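Local structure of inactive dihydropteroate synthase 2 (Mycobacterium tuberculosis, 2VP8) at residues 107-112 and 134-139. The protein belongs to the dihydropteroate synthase family but seems to lack synthase activity, probably has very low affinity for the pterin pyrophosphate substrate and can apparently bind dapsone. Residues are numbered along the deposited sequence; the frame is centred on the assembly and turned at random.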
ATOM      1  N   PHE B 107      12.738  12.418 -30.913  1.00 37.95           N
ATOM      2  CA  PHE B 107      12.404  12.565 -29.511  1.00 37.47           C
ATOM      3  C   PHE B 107      13.391  11.827 -28.606  1.00 37.42           C
ATOM      4  O   PHE B 107      13.839  12.378 -27.596  1.00 37.23           O
ATOM      5  CB  PHE B 107      10.971  12.106 -29.249  1.00 37.30           C
ATOM      6  CG  PHE B 107      10.490  12.418 -27.867  1.00 37.32           C
ATOM      7  CD1 PHE B 107      10.419  13.735 -27.424  1.00 37.58           C
ATOM      8  CD2 PHE B 107      10.116  11.405 -27.006  1.00 36.53           C
ATOM      9  CE1 PHE B 107       9.985  14.026 -26.142  1.00 37.80           C
ATOM     10  CE2 PHE B 107       9.674  11.693 -25.725  1.00 36.89           C
ATOM     11  CZ  PHE B 107       9.610  13.001 -25.293  1.00 36.76           C
ATOM     12  N   ILE B 108      13.720  10.585 -28.968  1.00 37.26           N
ATOM     13  CA  ILE B 108      14.765   9.833 -28.266  1.00 37.25           C
ATOM     14  C   ILE B 108      16.104  10.551 -28.417  1.00 37.25           C
ATOM     15  O   ILE B 108      16.830  10.725 -27.438  1.00 37.22           O
ATOM     16  CB  ILE B 108      14.872   8.379 -28.760  1.00 37.25           C
ATOM     17  CG1 ILE B 108      13.654   7.568 -28.301  1.00 37.92           C
ATOM     18  CG2 ILE B 108      16.148   7.723 -28.237  1.00 37.25           C
ATOM     19  CD1 ILE B 108      13.257   6.451 -29.255  1.00 38.40           C
ATOM     20  N   GLU B 109      16.409  10.986 -29.641  1.00 37.32           N
ATOM     21  CA  GLU B 109      17.613  11.770 -29.912  1.00 37.43           C
ATOM     22  C   GLU B 109      17.709  12.975 -28.993  1.00 37.24           C
ATOM     23  O   GLU B 109      18.758  13.206 -28.395  1.00 37.28           O
ATOM     24  CB  GLU B 109      17.674  12.220 -31.370  1.00 37.25           C
ATOM     25  CG  GLU B 109      18.251  11.176 -32.314  1.00 37.94           C
ATOM     26  CD  GLU B 109      18.440  11.692 -33.730  1.00 38.21           C
ATOM     27  OE1 GLU B 109      18.019  12.833 -34.040  1.00 39.70           O
ATOM     28  OE2 GLU B 109      19.017  10.948 -34.543  1.00 39.83           O
ATOM     29  N   TRP B 110      16.611  13.726 -28.879  1.00 37.12           N
ATOM     30  CA  TRP B 110      16.557  14.888 -28.001  1.00 37.01           C
ATOM     31  C   TRP B 110      16.728  14.481 -26.543  1.00 37.42           C
ATOM     32  O   TRP B 110      17.466  15.134 -25.796  1.00 37.76           O
ATOM     33  CB  TRP B 110      15.250  15.679 -28.157  1.00 36.43           C
ATOM     34  CG  TRP B 110      15.138  16.733 -27.090  1.00 36.13           C
ATOM     35  CD1 TRP B 110      15.699  17.981 -27.109  1.00 35.12           C
ATOM     36  CD2 TRP B 110      14.472  16.613 -25.822  1.00 35.67           C
ATOM     37  NE1 TRP B 110      15.406  18.648 -25.948  1.00 34.86           N
ATOM     38  CE2 TRP B 110      14.656  17.835 -25.138  1.00 35.16           C
ATOM     39  CE3 TRP B 110      13.729  15.596 -25.205  1.00 35.54           C
ATOM     40  CZ2 TRP B 110      14.132  18.067 -23.858  1.00 35.21           C
ATOM     41  CZ3 TRP B 110      13.199  15.829 -23.934  1.00 35.27           C
ATOM     42  CH2 TRP B 110      13.406  17.056 -23.276  1.00 35.72           C
ATOM     43  N   LEU B 111      16.040  13.411 -26.150  1.00 37.54           N
ATOM     44  CA  LEU B 111      16.023  12.964 -24.764  1.00 37.65           C
ATOM     45  C   LEU B 111      17.429  12.587 -24.329  1.00 37.66           C
ATOM     46  O   LEU B 111      17.888  13.012 -23.269  1.00 37.76           O
ATOM     47  CB  LEU B 111      15.023  11.805 -24.600  1.00 37.83           C
ATOM     48  CG  LEU B 111      14.731  10.975 -23.333  1.00 37.81           C
ATOM     49  CD1 LEU B 111      15.164  11.598 -22.016  1.00 39.47           C
ATOM     50  CD2 LEU B 111      13.259  10.641 -23.289  1.00 37.52           C
ATOM     51  N   ARG B 112      18.114  11.818 -25.172  1.00 37.82           N
ATOM     52  CA  ARG B 112      19.490  11.397 -24.918  1.00 37.84           C
ATOM     53  C   ARG B 112      20.412  12.613 -24.821  1.00 38.17           C
ATOM     54  O   ARG B 112      21.349  12.625 -24.014  1.00 38.55           O
ATOM     55  CB  ARG B 112      19.962  10.458 -26.026  1.00 37.55           C
ATOM     56  CG  ARG B 112      21.368   9.888 -25.849  1.00 37.56           C
ATOM     57  CD  ARG B 112      21.337   8.513 -25.235  1.00 37.44           C
ATOM     58  NE  ARG B 112      21.118   8.610 -23.807  1.00 38.04           N
ATOM     59  CZ  ARG B 112      20.579   7.665 -23.043  1.00 38.95           C
ATOM     60  NH1 ARG B 112      20.179   6.503 -23.548  1.00 36.90           N
ATOM     61  NH2 ARG B 112      20.429   7.909 -21.748  1.00 40.65           N
ATOM     62  N   CYS B 134      16.659   2.144 -30.620  1.00 38.28           N
ATOM     63  CA  CYS B 134      17.907   1.778 -29.960  1.00 38.40           C
ATOM     64  C   CYS B 134      19.083   2.556 -30.540  1.00 38.38           C
ATOM     65  O   CYS B 134      19.964   3.003 -29.803  1.00 38.51           O
ATOM     66  CB  CYS B 134      18.157   0.278 -30.084  1.00 38.26           C
ATOM     67  SG  CYS B 134      17.065  -0.708 -29.056  1.00 38.84           S
ATOM     68  N   ALA B 135      19.080   2.718 -31.861  1.00 38.28           N
ATOM     69  CA  ALA B 135      20.103   3.487 -32.555  1.00 38.33           C
ATOM     70  C   ALA B 135      20.055   4.940 -32.119  1.00 38.32           C
ATOM     71  O   ALA B 135      21.093   5.587 -31.976  1.00 38.56           O
ATOM     72  CB  ALA B 135      19.918   3.379 -34.067  1.00 38.44           C
ATOM     73  N   ALA B 136      18.843   5.442 -31.896  1.00 38.08           N
ATOM     74  CA  ALA B 136      18.640   6.813 -31.461  1.00 37.92           C
ATOM     75  C   ALA B 136      19.147   7.044 -30.037  1.00 37.98           C
ATOM     76  O   ALA B 136      19.469   8.184 -29.668  1.00 38.32           O
ATOM     77  CB  ALA B 136      17.175   7.198 -31.590  1.00 37.78           C
ATOM     78  N   GLY B 137      19.215   5.970 -29.248  1.00 37.72           N
ATOM     79  CA  GLY B 137      19.744   6.027 -27.888  1.00 37.47           C
ATOM     80  C   GLY B 137      18.990   5.229 -26.832  1.00 37.45           C
ATOM     81  O   GLY B 137      19.362   5.256 -25.658  1.00 37.68           O
ATOM     82  N   ALA B 138      17.933   4.518 -27.230  1.00 37.11           N
ATOM     83  CA  ALA B 138      17.147   3.727 -26.278  1.00 36.54           C
ATOM     84  C   ALA B 138      17.971   2.571 -25.722  1.00 36.42           C
ATOM     85  O   ALA B 138      18.769   1.955 -26.432  1.00 36.69           O
ATOM     86  CB  ALA B 138      15.865   3.217 -26.914  1.00 36.37           C
ATOM     87  N   ASP B 139      17.774   2.288 -24.442  1.00 36.15           N
ATOM     88  CA  ASP B 139      18.568   1.293 -23.738  1.00 35.83           C
ATOM     89  C   ASP B 139      17.769   0.020 -23.509  1.00 35.36           C
ATOM     90  O   ASP B 139      18.336  -1.054 -23.291  1.00 35.43           O
ATOM     91  CB  ASP B 139      19.034   1.858 -22.396  1.00 35.85           C
ATOM     92  CG  ASP B 139      19.584   3.263 -22.520  1.00 37.02           C
ATOM     93  OD1 ASP B 139      20.640   3.436 -23.163  1.00 39.18           O
ATOM     94  OD2 ASP B 139      18.958   4.204 -21.988  1.00 38.02           O
TER
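Arg112 reaches from helix 98-114 past the end of helix 127-136 and holds two acceptors with the single nitrogen NH1. One bond runs from Arg112 NH1 to the carbonyl O of Gly137 at 2.6 Å and is clearly bent at the hydrogen. The other, from Arg112 NH1 to Asp139 OD2 at 3.0 Å, is nearly straight at 171° and belongs to a salt bridge. Both oxygens lie at the edge of the guanidinium, close to its plane, and OD2 is met on its syn side although the carboxylate is turned 48° against the guanidinium. CG of Arg112 is anti to the backbone N (chi1 -177°), which sends the chain across to Gly137; bends at chi2 and chi3 then carry CD past Gly137 and turn NH1 onto the two oxygens. Asp139 is also tied down outside this pair: OD2 accepts a hydrogen bond from Ile120 N, and OD1 forms a salt bridge with Arg35, a shared anion for two arginines. In the TIM-barrel fold of this family, the contact joins helix 98-114, which follows strand 81-85, to the end of helix 127-136, which follows strand 119-123; these strands are neighbours in the parallel sheet. Gly137 leaves the helical conformation with positive phi, its carbonyl O being the one gripped by Arg112 NH1, and the chain runs on to strand 140-142. One turn back along helix 98-114, Ile108 supplies the apolar part: its CG2, trans to the backbone N, meets Ala136 CB at 3.5 Å and also rests on the backbone around Gly137. The helices come close here, with 5.3 Å between Glu109 CA and Ala136 CA. At the exposed border, Glu109 CG passes 4.2 Å from Ala136 CB.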